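Local coordinates for putative hexulose 6 phosphate synthase (Salmonella typhimurium, PDB 3F4W), which is probably an enzyme of the HUMPS family, built as a single beta/alpha (TIM) barrel, at residues K21-V26 / P52-L57; A78-V83 / K159-V164; Q171-Y176 / S204-Q209; S188-A193 / A197-K202. All coordinates share one frame; numbering follows the deposited sequence.

Contact 1 (K21-V26 / P52-L57)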
loop_
_atom_site.group_PDB
_atom_site.type_symbol
_atom_site.label_atom_id
_atom_site.label_comp_id
_atom_site.label_asym_id
_atom_site.label_seq_id
_atom_site.Cartn_x
_atom_site.Cartn_y
_atom_site.Cartn_z
ATOM N N LYS A 21 18.942 13.064 -16.226
ATOM C CA LYS A 21 19.653 12.204 -17.162
ATOM C C LYS A 21 18.742 11.589 -18.221
ATOM O O LYS A 21 19.200 11.237 -19.304
ATOM C CB LYS A 21 20.369 11.076 -16.415
ATOM C CG LYS A 21 21.513 11.504 -15.516
ATOM C CD LYS A 21 22.219 10.264 -14.981
ATOM C CE LYS A 21 23.560 10.590 -14.351
ATOM N NZ LYS A 21 23.405 11.126 -12.978
ATOM N N VAL A 22 17.456 11.448 -17.906
ATOM C CA VAL A 22 16.565 10.636 -18.732
ATOM C C VAL A 22 15.233 11.297 -19.091
ATOM O O VAL A 22 14.510 10.807 -19.960
ATOM C CB VAL A 22 16.258 9.292 -18.042
ATOM C CG1 VAL A 22 17.523 8.463 -17.906
ATOM C CG2 VAL A 22 15.627 9.528 -16.675
ATOM N N VAL A 23 14.914 12.407 -18.436
ATOM C CA VAL A 23 13.564 12.961 -18.510
ATOM C C VAL A 23 13.037 13.208 -19.928
ATOM O O VAL A 23 11.836 13.087 -20.171
ATOM C CB VAL A 23 13.420 14.247 -17.668
ATOM C CG1 VAL A 23 14.210 15.388 -18.292
ATOM C CG2 VAL A 23 11.946 14.616 -17.529
ATOM N N ASP A 24 13.924 13.546 -20.862
ATOM C CA ASP A 24 13.501 13.865 -22.228
ATOM C C ASP A 24 12.950 12.657 -22.992
ATOM O O ASP A 24 12.225 12.815 -23.976
ATOM C CB ASP A 24 14.648 14.508 -23.020
ATOM C CG ASP A 24 14.913 15.950 -22.603
ATOM O OD1 ASP A 24 14.071 16.533 -21.891
ATOM O OD2 ASP A 24 15.964 16.500 -22.989
ATOM N N ASP A 25 13.304 11.456 -22.546
ATOM C CA ASP A 25 12.843 10.228 -23.193
ATOM C C ASP A 25 11.735 9.518 -22.413
ATOM O O ASP A 25 11.312 8.422 -22.788
ATOM C CB ASP A 25 14.010 9.262 -23.401
ATOM C CG ASP A 25 14.987 9.750 -24.446
ATOM O OD1 ASP A 25 14.626 10.664 -25.218
ATOM O OD2 ASP A 25 16.112 9.214 -24.499
ATOM N N VAL A 26 11.272 10.146 -21.337
ATOM C CA VAL A 26 10.253 9.565 -20.467
ATOM C C VAL A 26 8.940 10.343 -20.577
ATOM O O VAL A 26 8.949 11.566 -20.675
ATOM C CB VAL A 26 10.736 9.565 -18.998
ATOM C CG1 VAL A 26 9.610 9.184 -18.052
ATOM C CG2 VAL A 26 11.927 8.628 -18.830
ATOM N N PRO A 52 7.133 20.347 -14.841
ATOM C CA PRO A 52 5.708 20.682 -14.954
ATOM C C PRO A 52 5.054 20.084 -16.190
ATOM O O PRO A 52 3.849 19.840 -16.187
ATOM C CB PRO A 52 5.714 22.211 -15.069
ATOM C CG PRO A 52 7.031 22.641 -14.529
ATOM C CD PRO A 52 7.984 21.548 -14.876
ATOM N N HIS A 53 5.839 19.859 -17.238
ATOM C CA HIS A 53 5.297 19.354 -18.495
ATOM C C HIS A 53 5.270 17.833 -18.562
ATOM O O HIS A 53 4.797 17.259 -19.541
ATOM C CB HIS A 53 6.076 19.924 -19.681
ATOM C CG HIS A 53 6.032 21.415 -19.761
ATOM N ND1 HIS A 53 7.091 22.212 -19.383
ATOM C CD2 HIS A 53 5.048 22.257 -20.155
ATOM C CE1 HIS A 53 6.765 23.481 -19.553
ATOM N NE2 HIS A 53 5.530 23.536 -20.019
ATOM N N LYS A 54 5.776 17.187 -17.514
ATOM C CA LYS A 54 5.768 15.731 -17.419
ATOM C C LYS A 54 4.619 15.266 -16.532
ATOM O O LYS A 54 4.279 15.932 -15.555
ATOM C CB LYS A 54 7.093 15.234 -16.835
ATOM C CG LYS A 54 8.286 15.468 -17.734
ATOM C CD LYS A 54 8.175 14.620 -18.982
ATOM C CE LYS A 54 9.298 14.922 -19.946
ATOM N NZ LYS A 54 9.199 14.068 -21.150
ATOM N N GLU A 55 4.023 14.126 -16.871
ATOM C CA GLU A 55 2.981 13.548 -16.029
ATOM C C GLU A 55 3.613 12.801 -14.859
ATOM O O GLU A 55 4.649 12.157 -15.007
ATOM C CB GLU A 55 2.070 12.622 -16.837
ATOM C CG GLU A 55 1.136 13.359 -17.784
ATOM C CD GLU A 55 0.196 12.427 -18.525
ATOM O OE1 GLU A 55 -0.983 12.801 -18.715
ATOM O OE2 GLU A 55 0.631 11.322 -18.917
ATOM N N VAL A 56 2.989 12.903 -13.693
ATOM C CA VAL A 56 3.515 12.260 -12.498
ATOM C C VAL A 56 2.516 11.234 -11.987
ATOM O O VAL A 56 1.333 11.535 -11.823
ATOM C CB VAL A 56 3.848 13.292 -11.391
ATOM C CG1 VAL A 56 4.325 12.595 -10.127
ATOM C CG2 VAL A 56 4.901 14.279 -11.880
ATOM N N LEU A 57 3.004 10.017 -11.764
ATOM C CA LEU A 57 2.205 8.914 -11.242
ATOM C C LEU A 57 2.617 8.637 -9.796
ATOM O O LEU A 57 3.795 8.440 -9.515
ATOM C CB LEU A 57 2.442 7.668 -12.113
ATOM C CG LEU A 57 1.965 6.223 -11.854
ATOM C CD1 LEU A 57 1.930 5.833 -10.385
ATOM C CD2 LEU A 57 0.628 5.908 -12.538
#
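K54 is bent at chi2 (-67°) and runs straight from there to NZ, which carries its ammonium group past V23 to two backbone carbonyls. The first torsion sets CG beside the backbone N and opposite the carbonyl carbon. From there the aliphatic part crosses V23 obliquely. V23 CG2 does the touching. It lies 3.6 Å from K54 CE and 3.8 Å from K54 CG, so the methyl group packs against the lysine chain where the two side chains cross.

The polar end is held by oxygen atoms of the turn. K54 NZ donates to V26 O at 2.6 Å, nearly along the C=O axis (172°). It also donates to V23 O at 3.0 Å, where the approach is more bent (154°) and the nitrogen is tilted out of the carbonyl plane. V23 O accepts a second bond, from V26 N of its own 3-10 turn at 3.2 Å. The two donors reach it from opposite faces of its plane.

In this TIM barrel, residues 23-26 lead from helix 12-22 into strand 28-31. Residues 52-54 lead from helix 42-50 into strand 55-62. Both connections run from a helix to a strand, so the contact sits at the N-terminal end of the barrel strands. The side chain of K54 also touches I29 of strand 28-31, and K54 O accepts a bond from K48 NZ. D24 OD1 lies 5.5 Å from K54 NZ. It forms no salt bridge, but its charge would probably suit the ammonium group.

Contact 2 (A78-V83 / K159-V164)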
loop_
_atom_site.group_PDB
_atom_site.type_symbol
_atom_site.label_atom_id
_atom_site.label_comp_id
_atom_site.label_asym_id
_atom_site.label_seq_id
_atom_site.Cartn_x
_atom_site.Cartn_y
_atom_site.Cartn_z
ATOM N N ALA A 78 -0.081 14.936 -8.348
ATOM C CA ALA A 78 -0.069 13.686 -9.104
ATOM C C ALA A 78 -1.112 13.711 -10.219
ATOM O O ALA A 78 -2.218 14.207 -10.026
ATOM C CB ALA A 78 -0.306 12.496 -8.179
ATOM N N ASP A 79 -0.751 13.183 -11.383
ATOM C CA ASP A 79 -1.689 13.042 -12.497
ATOM C C ASP A 79 -2.371 11.677 -12.494
ATOM O O ASP A 79 -3.475 11.524 -13.018
ATOM C CB ASP A 79 -0.962 13.261 -13.822
ATOM C CG ASP A 79 -0.350 14.629 -13.913
ATOM O OD1 ASP A 79 0.894 14.731 -13.896
ATOM O OD2 ASP A 79 -1.122 15.611 -13.962
ATOM N N TYR A 80 -1.692 10.687 -11.918
ATOM C CA TYR A 80 -2.236 9.345 -11.748
ATOM C C TYR A 80 -2.003 8.870 -10.317
ATOM O O TYR A 80 -1.043 9.284 -9.669
ATOM C CB TYR A 80 -1.544 8.346 -12.682
ATOM C CG TYR A 80 -1.561 8.680 -14.159
ATOM C CD1 TYR A 80 -2.516 8.129 -15.002
ATOM C CD2 TYR A 80 -0.601 9.516 -14.717
ATOM C CE1 TYR A 80 -2.530 8.416 -16.353
ATOM C CE2 TYR A 80 -0.605 9.810 -16.073
ATOM C CZ TYR A 80 -1.576 9.255 -16.886
ATOM O OH TYR A 80 -1.592 9.535 -18.233
ATOM N N VAL A 81 -2.879 7.997 -9.834
ATOM C CA VAL A 81 -2.617 7.256 -8.603
ATOM C C VAL A 81 -2.942 5.793 -8.855
ATOM O O VAL A 81 -3.818 5.483 -9.657
ATOM C CB VAL A 81 -3.454 7.768 -7.411
ATOM C CG1 VAL A 81 -3.130 9.231 -7.121
ATOM C CG2 VAL A 81 -4.940 7.580 -7.673
ATOM N N THR A 82 -2.229 4.894 -8.182
ATOM C CA THR A 82 -2.515 3.472 -8.314
ATOM C C THR A 82 -3.336 2.961 -7.138
ATOM O O THR A 82 -3.117 3.354 -5.993
ATOM C CB THR A 82 -1.237 2.605 -8.439
ATOM O OG1 THR A 82 -0.380 2.843 -7.315
ATOM C CG2 THR A 82 -0.493 2.917 -9.728
ATOM N N VAL A 83 -4.293 2.098 -7.453
ATOM C CA VAL A 83 -5.075 1.375 -6.463
ATOM C C VAL A 83 -4.939 -0.109 -6.799
ATOM O O VAL A 83 -4.799 -0.471 -7.965
ATOM C CB VAL A 83 -6.562 1.793 -6.504
ATOM C CG1 VAL A 83 -7.186 1.418 -7.844
ATOM C CG2 VAL A 83 -7.333 1.149 -5.371
ATOM N N LYS A 159 -12.468 -2.026 -22.957
ATOM C CA LYS A 159 -12.203 -0.621 -23.247
ATOM C C LYS A 159 -10.973 -0.096 -22.520
ATOM O O LYS A 159 -10.340 0.858 -22.971
ATOM C CB LYS A 159 -13.412 0.239 -22.871
ATOM C CG LYS A 159 -14.608 0.081 -23.795
ATOM C CD LYS A 159 -15.709 1.066 -23.425
ATOM C CE LYS A 159 -16.861 1.015 -24.417
ATOM N NZ LYS A 159 -17.937 1.987 -24.068
ATOM N N ALA A 160 -10.638 -0.721 -21.395
ATOM C CA ALA A 160 -9.565 -0.230 -20.536
ATOM C C ALA A 160 -8.262 0.062 -21.279
ATOM O O ALA A 160 -7.831 -0.708 -22.135
ATOM C CB ALA A 160 -9.312 -1.208 -19.389
ATOM N N ARG A 161 -7.657 1.196 -20.945
ATOM C CA ARG A 161 -6.282 1.494 -21.317
ATOM C C ARG A 161 -5.423 0.515 -20.522
ATOM O O ARG A 161 -5.782 0.157 -19.400
ATOM C CB ARG A 161 -5.961 2.934 -20.924
ATOM C CG ARG A 161 -4.689 3.513 -21.510
ATOM C CD ARG A 161 -4.479 4.950 -21.024
ATOM N NE ARG A 161 -3.237 5.523 -21.537
ATOM C CZ ARG A 161 -2.658 6.619 -21.055
ATOM N NH1 ARG A 161 -3.197 7.278 -20.035
ATOM N NH2 ARG A 161 -1.531 7.055 -21.595
ATOM N N ILE A 162 -4.309 0.066 -21.091
ATOM C CA ILE A 162 -3.517 -0.985 -20.450
ATOM C C ILE A 162 -2.052 -0.606 -20.269
ATOM O O ILE A 162 -1.404 -0.131 -21.199
ATOM C CB ILE A 162 -3.571 -2.305 -21.248
ATOM C CG1 ILE A 162 -5.019 -2.760 -21.450
ATOM C CG2 ILE A 162 -2.753 -3.388 -20.550
ATOM C CD1 ILE A 162 -5.759 -3.069 -20.163
ATOM N N ALA A 163 -1.538 -0.835 -19.062
ATOM C CA ALA A 163 -0.120 -0.660 -18.773
ATOM C C ALA A 163 0.494 -2.003 -18.397
ATOM O O ALA A 163 -0.214 -2.931 -18.007
ATOM C CB ALA A 163 0.079 0.357 -17.650
ATOM N N VAL A 164 1.812 -2.115 -18.529
ATOM C CA VAL A 164 2.497 -3.342 -18.142
ATOM C C VAL A 164 3.843 -3.064 -17.467
ATOM O O VAL A 164 4.632 -2.237 -17.930
ATOM C CB VAL A 164 2.665 -4.317 -19.337
ATOM C CG1 VAL A 164 3.461 -3.671 -20.457
ATOM C CG2 VAL A 164 3.318 -5.612 -18.877
#
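The Y80 ring and the R161 guanidinium meet edge to edge, with neither face covering the other. R161 NH1 sits at the edge of the tyrosine ring, near its plane. Y80 OH in turn sits at the edge of the guanidinium, near that plane. The two planes are about 50° apart, and the side chains cross at roughly a right angle.

The contact spans the inside of the TIM barrel. Y80 begins strand 80-84 and R161 begins strand 161-165, the fourth and seventh of the eight strands. The backbones are far apart, so both side chains must reach inward. R161 does so with a fully extended chain, its CG opposite the backbone N (chi1 -167°).

The link itself is a weak hydrogen bond. R161 NH1 donates to Y80 OH at 3.3 Å, although the N-H...O angle is a fair 160°. The stronger partner of Y80 OH is E55 OE2, on the neighbouring strand 55-62. E55 OE2 is also salt-bridged to K2 NZ, which makes a weak bond to the same hydroxyl. Beyond the hydroxyl, R161 NH1 comes within 3.9 Å of Y80 CE1, at the ring edge.

Contact 3 (Q171-Y176 / S204-Q209)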
loop_
_atom_site.group_PDB
_atom_site.type_symbol
_atom_site.label_atom_id
_atom_site.label_comp_id
_atom_site.label_asym_id
_atom_site.label_seq_id
_atom_site.Cartn_x
_atom_site.Cartn_y
_atom_site.Cartn_z
ATOM N N GLN A 171 16.284 -5.232 -23.491
ATOM C CA GLN A 171 16.443 -6.580 -24.031
ATOM C C GLN A 171 15.109 -7.273 -24.304
ATOM O O GLN A 171 15.030 -8.151 -25.163
ATOM C CB GLN A 171 17.303 -7.439 -23.100
ATOM C CG GLN A 171 18.791 -7.147 -23.196
ATOM C CD GLN A 171 19.386 -7.590 -24.522
ATOM O OE1 GLN A 171 19.601 -8.781 -24.752
ATOM N NE2 GLN A 171 19.659 -6.631 -25.399
ATOM N N THR A 172 14.059 -6.875 -23.589
ATOM C CA THR A 172 12.767 -7.552 -23.699
ATOM C C THR A 172 11.610 -6.638 -24.094
ATOM O O THR A 172 10.498 -7.111 -24.327
ATOM C CB THR A 172 12.385 -8.214 -22.371
ATOM O OG1 THR A 172 12.343 -7.215 -21.343
ATOM C CG2 THR A 172 13.403 -9.281 -21.998
ATOM N N VAL A 173 11.861 -5.336 -24.158
ATOM C CA VAL A 173 10.787 -4.378 -24.402
ATOM C C VAL A 173 10.037 -4.646 -25.712
ATOM O O VAL A 173 8.826 -4.432 -25.797
ATOM C CB VAL A 173 11.296 -2.916 -24.362
ATOM C CG1 VAL A 173 12.417 -2.703 -25.373
ATOM C CG2 VAL A 173 10.146 -1.946 -24.603
ATOM N N LYS A 174 10.741 -5.128 -26.730
ATOM C CA LYS A 174 10.082 -5.392 -28.006
ATOM C C LYS A 174 8.981 -6.453 -27.899
ATOM O O LYS A 174 7.923 -6.324 -28.517
ATOM C CB LYS A 174 11.092 -5.777 -29.086
ATOM C CG LYS A 174 10.489 -5.819 -30.483
ATOM C CD LYS A 174 11.445 -6.455 -31.475
ATOM C CE LYS A 174 10.793 -6.635 -32.832
ATOM N NZ LYS A 174 11.665 -7.419 -33.753
ATOM N N ASP A 175 9.231 -7.501 -27.120
ATOM C CA ASP A 175 8.224 -8.539 -26.893
ATOM C C ASP A 175 6.905 -7.918 -26.455
ATOM O O ASP A 175 5.833 -8.325 -26.897
ATOM C CB ASP A 175 8.694 -9.525 -25.821
ATOM C CG ASP A 175 9.945 -10.281 -26.227
ATOM O OD1 ASP A 175 10.581 -10.905 -25.348
ATOM O OD2 ASP A 175 10.294 -10.254 -27.425
ATOM N N TYR A 176 6.996 -6.925 -25.578
ATOM C CA TYR A 176 5.817 -6.289 -25.004
ATOM C C TYR A 176 5.199 -5.269 -25.941
ATOM O O TYR A 176 3.978 -5.195 -26.066
ATOM C CB TYR A 176 6.169 -5.644 -23.660
ATOM C CG TYR A 176 6.509 -6.675 -22.611
ATOM C CD1 TYR A 176 5.512 -7.256 -21.833
ATOM C CD2 TYR A 176 7.818 -7.095 -22.424
ATOM C CE1 TYR A 176 5.815 -8.214 -20.884
ATOM C CE2 TYR A 176 8.131 -8.054 -21.479
ATOM C CZ TYR A 176 7.125 -8.610 -20.712
ATOM O OH TYR A 176 7.434 -9.567 -19.774
ATOM N N SER A 204 12.726 3.735 -25.264
ATOM C CA SER A 204 11.766 4.667 -25.843
ATOM C C SER A 204 11.774 4.571 -27.364
ATOM O O SER A 204 10.771 4.845 -28.014
ATOM C CB SER A 204 12.066 6.098 -25.397
ATOM O OG SER A 204 13.341 6.504 -25.857
ATOM N N GLN A 205 12.917 4.176 -27.919
ATOM C CA GLN A 205 13.055 3.968 -29.359
ATOM C C GLN A 205 12.151 2.840 -29.836
ATOM O O GLN A 205 11.485 2.951 -30.868
ATOM C CB GLN A 205 14.511 3.644 -29.707
ATOM C CG GLN A 205 14.779 3.436 -31.189
ATOM C CD GLN A 205 16.257 3.288 -31.489
ATOM O OE1 GLN A 205 17.099 3.517 -30.625
ATOM N NE2 GLN A 205 16.580 2.905 -32.713
ATOM N N VAL A 206 12.126 1.748 -29.081
ATOM C CA VAL A 206 11.287 0.611 -29.433
ATOM C C VAL A 206 9.816 0.991 -29.365
ATOM O O VAL A 206 9.037 0.643 -30.254
ATOM C CB VAL A 206 11.561 -0.600 -28.529
ATOM C CG1 VAL A 206 10.563 -1.713 -28.812
ATOM C CG2 VAL A 206 12.989 -1.088 -28.731
ATOM N N LEU A 207 9.438 1.713 -28.316
ATOM C CA LEU A 207 8.051 2.138 -28.155
ATOM C C LEU A 207 7.607 3.039 -29.306
ATOM O O LEU A 207 6.463 2.966 -29.757
ATOM C CB LEU A 207 7.851 2.849 -26.816
ATOM C CG LEU A 207 8.292 2.070 -25.573
ATOM C CD1 LEU A 207 7.905 2.808 -24.305
ATOM C CD2 LEU A 207 7.692 0.671 -25.581
ATOM N N LEU A 208 8.517 3.884 -29.783
ATOM C CA LEU A 208 8.214 4.762 -30.909
ATOM C C LEU A 208 8.182 4.000 -32.230
ATOM O O LEU A 208 7.453 4.371 -33.151
ATOM C CB LEU A 208 9.226 5.908 -30.995
ATOM C CG LEU A 208 9.077 7.012 -29.953
ATOM C CD1 LEU A 208 10.153 8.065 -30.151
ATOM C CD2 LEU A 208 7.691 7.634 -30.041
ATOM N N GLN A 209 8.981 2.943 -32.320
ATOM C CA GLN A 209 9.078 2.162 -33.549
ATOM C C GLN A 209 7.832 1.308 -33.759
ATOM O O GLN A 209 7.624 0.745 -34.833
ATOM C CB GLN A 209 10.353 1.310 -33.552
ATOM C CG GLN A 209 11.620 2.125 -33.817
ATOM C CD GLN A 209 12.898 1.318 -33.686
ATOM O OE1 GLN A 209 12.919 0.268 -33.043
ATOM N NE2 GLN A 209 13.978 1.810 -34.298
#
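V206 packs its two methyl groups on different neighbours of the opposite helix. CG2 meets V173 CG1 at 3.8 Å, the two valines reaching toward each other tip to tip. CG1 rests on backbone instead, 3.8 Å from K174 CA and 4.0 Å from K174 N. This split follows from the valine rotamer (chi1 173°), which sets CG1 opposite the backbone N and CG2 opposite the carbonyl carbon.

V173 also splits its methyl groups between two partners. While CG1 faces V206, its CG2 meets L207 CD2 at 3.7 Å, and these two side chains cross at a slant. V173 therefore bridges two consecutive residues of the second helix.

The helices involved are 173-177 and 196-209. They belong to the outer layer of the TIM barrel, where they follow strands 161-165 and 183-186. The backbones come close, with K174 CA and V206 CA 6.3 Å apart. No hydrogen bond joins the segments, and the contact is held by apolar packing.

K174 contributes little beyond its first carbons. Its CB is 4.1 Å from V206 CG1, and the extended chain then leads away from the other helix. L207 also touches L3 of strand 2-7. In the same short helix as V173, Y176 packs on I147 and L150 of helix 147-156.

Contact 4 (S188-A193 / A197-K202)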
loop_
_atom_site.group_PDB
_atom_site.type_symbol
_atom_site.label_atom_id
_atom_site.label_comp_id
_atom_site.label_asym_id
_atom_site.label_seq_id
_atom_site.Cartn_x
_atom_site.Cartn_y
_atom_site.Cartn_z
ATOM N N SER A 188 14.008 -0.676 -12.762
ATOM C CA SER A 188 15.373 -1.130 -12.505
ATOM C C SER A 188 16.289 -1.114 -13.729
ATOM O O SER A 188 17.464 -0.764 -13.624
ATOM C CB SER A 188 15.353 -2.534 -11.891
ATOM O OG SER A 188 16.665 -2.990 -11.619
ATOM N N ALA A 189 15.763 -1.507 -14.884
ATOM C CA ALA A 189 16.570 -1.553 -16.102
ATOM C C ALA A 189 17.235 -0.207 -16.360
ATOM O O ALA A 189 18.356 -0.142 -16.870
ATOM C CB ALA A 189 15.721 -1.970 -17.295
ATOM N N ILE A 190 16.542 0.866 -15.995
ATOM C CA ILE A 190 17.052 2.219 -16.196
ATOM C C ILE A 190 17.761 2.787 -14.965
ATOM O O ILE A 190 18.849 3.357 -15.073
ATOM C CB ILE A 190 15.921 3.181 -16.636
ATOM C CG1 ILE A 190 15.451 2.832 -18.054
ATOM C CG2 ILE A 190 16.389 4.626 -16.559
ATOM C CD1 ILE A 190 14.158 3.509 -18.468
ATOM N N THR A 191 17.153 2.635 -13.792
ATOM C CA THR A 191 17.715 3.238 -12.585
ATOM C C THR A 191 19.040 2.598 -12.164
ATOM O O THR A 191 19.891 3.257 -11.568
ATOM C CB THR A 191 16.717 3.231 -11.409
ATOM O OG1 THR A 191 16.292 1.890 -11.147
ATOM C CG2 THR A 191 15.503 4.088 -11.740
ATOM N N HIS A 192 19.219 1.323 -12.491
ATOM C CA HIS A 192 20.457 0.624 -12.156
ATOM C C HIS A 192 21.376 0.482 -13.365
ATOM O O HIS A 192 22.361 -0.256 -13.323
ATOM C CB HIS A 192 20.161 -0.761 -11.575
ATOM C CG HIS A 192 19.528 -0.727 -10.220
ATOM N ND1 HIS A 192 20.106 -0.086 -9.145
ATOM C CD2 HIS A 192 18.376 -1.269 -9.759
ATOM C CE1 HIS A 192 19.331 -0.225 -8.084
ATOM N NE2 HIS A 192 18.274 -0.939 -8.429
ATOM N N ALA A 193 21.047 1.184 -14.444
ATOM C CA ALA A 193 21.851 1.123 -15.656
ATOM C C ALA A 193 23.163 1.871 -15.469
ATOM O O ALA A 193 23.204 2.921 -14.827
ATOM C CB ALA A 193 21.083 1.698 -16.831
ATOM N N ALA A 197 20.795 7.082 -19.536
ATOM C CA ALA A 197 20.329 7.797 -20.715
ATOM C C ALA A 197 20.289 6.864 -21.922
ATOM O O ALA A 197 19.352 6.905 -22.719
ATOM C CB ALA A 197 21.223 9.000 -20.995
ATOM N N GLY A 198 21.311 6.023 -22.046
ATOM C CA GLY A 198 21.391 5.066 -23.133
ATOM C C GLY A 198 20.279 4.037 -23.064
ATOM O O GLY A 198 19.626 3.755 -24.064
ATOM N N GLU A 199 20.062 3.476 -21.877
ATOM C CA GLU A 199 19.000 2.495 -21.687
ATOM C C GLU A 199 17.635 3.125 -21.934
ATOM O O GLU A 199 16.764 2.513 -22.550
ATOM C CB GLU A 199 19.061 1.885 -20.283
ATOM C CG GLU A 199 17.933 0.898 -19.977
ATOM C CD GLU A 199 18.033 -0.390 -20.783
ATOM O OE1 GLU A 199 17.300 -1.357 -20.468
ATOM O OE2 GLU A 199 18.851 -0.440 -21.728
ATOM N N ALA A 200 17.456 4.352 -21.459
ATOM C CA ALA A 200 16.201 5.067 -21.662
ATOM C C ALA A 200 15.964 5.314 -23.146
ATOM O O ALA A 200 14.845 5.175 -23.639
ATOM C CB ALA A 200 16.205 6.383 -20.893
ATOM N N ARG A 201 17.028 5.672 -23.859
ATOM C CA ARG A 201 16.937 5.898 -25.295
ATOM C C ARG A 201 16.506 4.641 -26.048
ATOM O O ARG A 201 15.624 4.696 -26.901
ATOM C CB ARG A 201 18.269 6.389 -25.860
ATOM C CG ARG A 201 18.202 6.693 -27.347
ATOM C CD ARG A 201 19.575 6.691 -27.993
ATOM N NE ARG A 201 20.069 5.342 -28.256
ATOM C CZ ARG A 201 21.149 4.814 -27.689
ATOM N NH1 ARG A 201 21.861 5.522 -26.818
ATOM N NH2 ARG A 201 21.522 3.579 -27.998
ATOM N N LYS A 202 17.139 3.515 -25.731
ATOM C CA LYS A 202 16.883 2.268 -26.450
ATOM C C LYS A 202 15.468 1.742 -26.223
ATOM O O LYS A 202 14.868 1.140 -27.118
ATOM C CB LYS A 202 17.915 1.203 -26.073
ATOM C CG LYS A 202 19.349 1.654 -26.284
ATOM C CD LYS A 202 20.246 0.509 -26.723
ATOM C CE LYS A 202 20.404 -0.532 -25.631
ATOM N NZ LYS A 202 21.172 0.003 -24.477
#
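E199, which packs across on A189 and I190, has its OE2 hydrogen-bonded to S170 OG, in the loop before helix 173-177. K202 NZ, one helical turn further on, adds a long, weaker salt bridge of 3.6 Å to E199 OE2. The glutamate is buried, and these partners probably favour its charged form.

The side chain of E199 has the largest share of the buried surface. It is bent at chi2 (69°), which folds the chain alongside the backbone of the short helix 188-191. There E199 CG lies 3.3 Å from A189 O, a close packing contact and not a hydrogen bond. The same CG is 3.7 Å from I190 CG1, and the two side chains cross at an angle. OE1 of the E199 carboxylate comes 3.6 Å from A189 CB. E199 CB is met by A193 CB at 4.0 Å.

I190 reaches one residue further along the helix. Its CD1 lies 4.1 Å from A200 CA and 4.3 Å from A200 CB. Helix 12-22 packs against both residues, F18 on I190 and V22 on A200.

Helix 188-191 ends at T191, and H192 is the first residue to leave helical angles. The chain then turns back into helix 196-209. At the other end of the short helix, S188 N donates to a bound malonate ion, probably from the crystallisation liquor. A short extra helix after the eighth strand, its N terminus toward an anion, is consistent with the anion site of phosphate-binding TIM barrels.

In the fold
Following the chain from the N terminus, contact 1 comes first. It closes the loop that holds strand 28-31 and helices 33-39 and 42-50. Contact 2 opens after it and links strands 80-84 and 161-165 through the barrel interior. The two touch, because strands 55-62 and 80-84 are neighbours in the sheet. Contact 3 follows and joins helices 173-177 and 196-209. Contact 4 is nested inside its loop and uses the same last helix. That helix brings the chain back to its beginning: 197-202 packs on 21-26 of contact 1, so the last helix lies against the first. No two contacts cross.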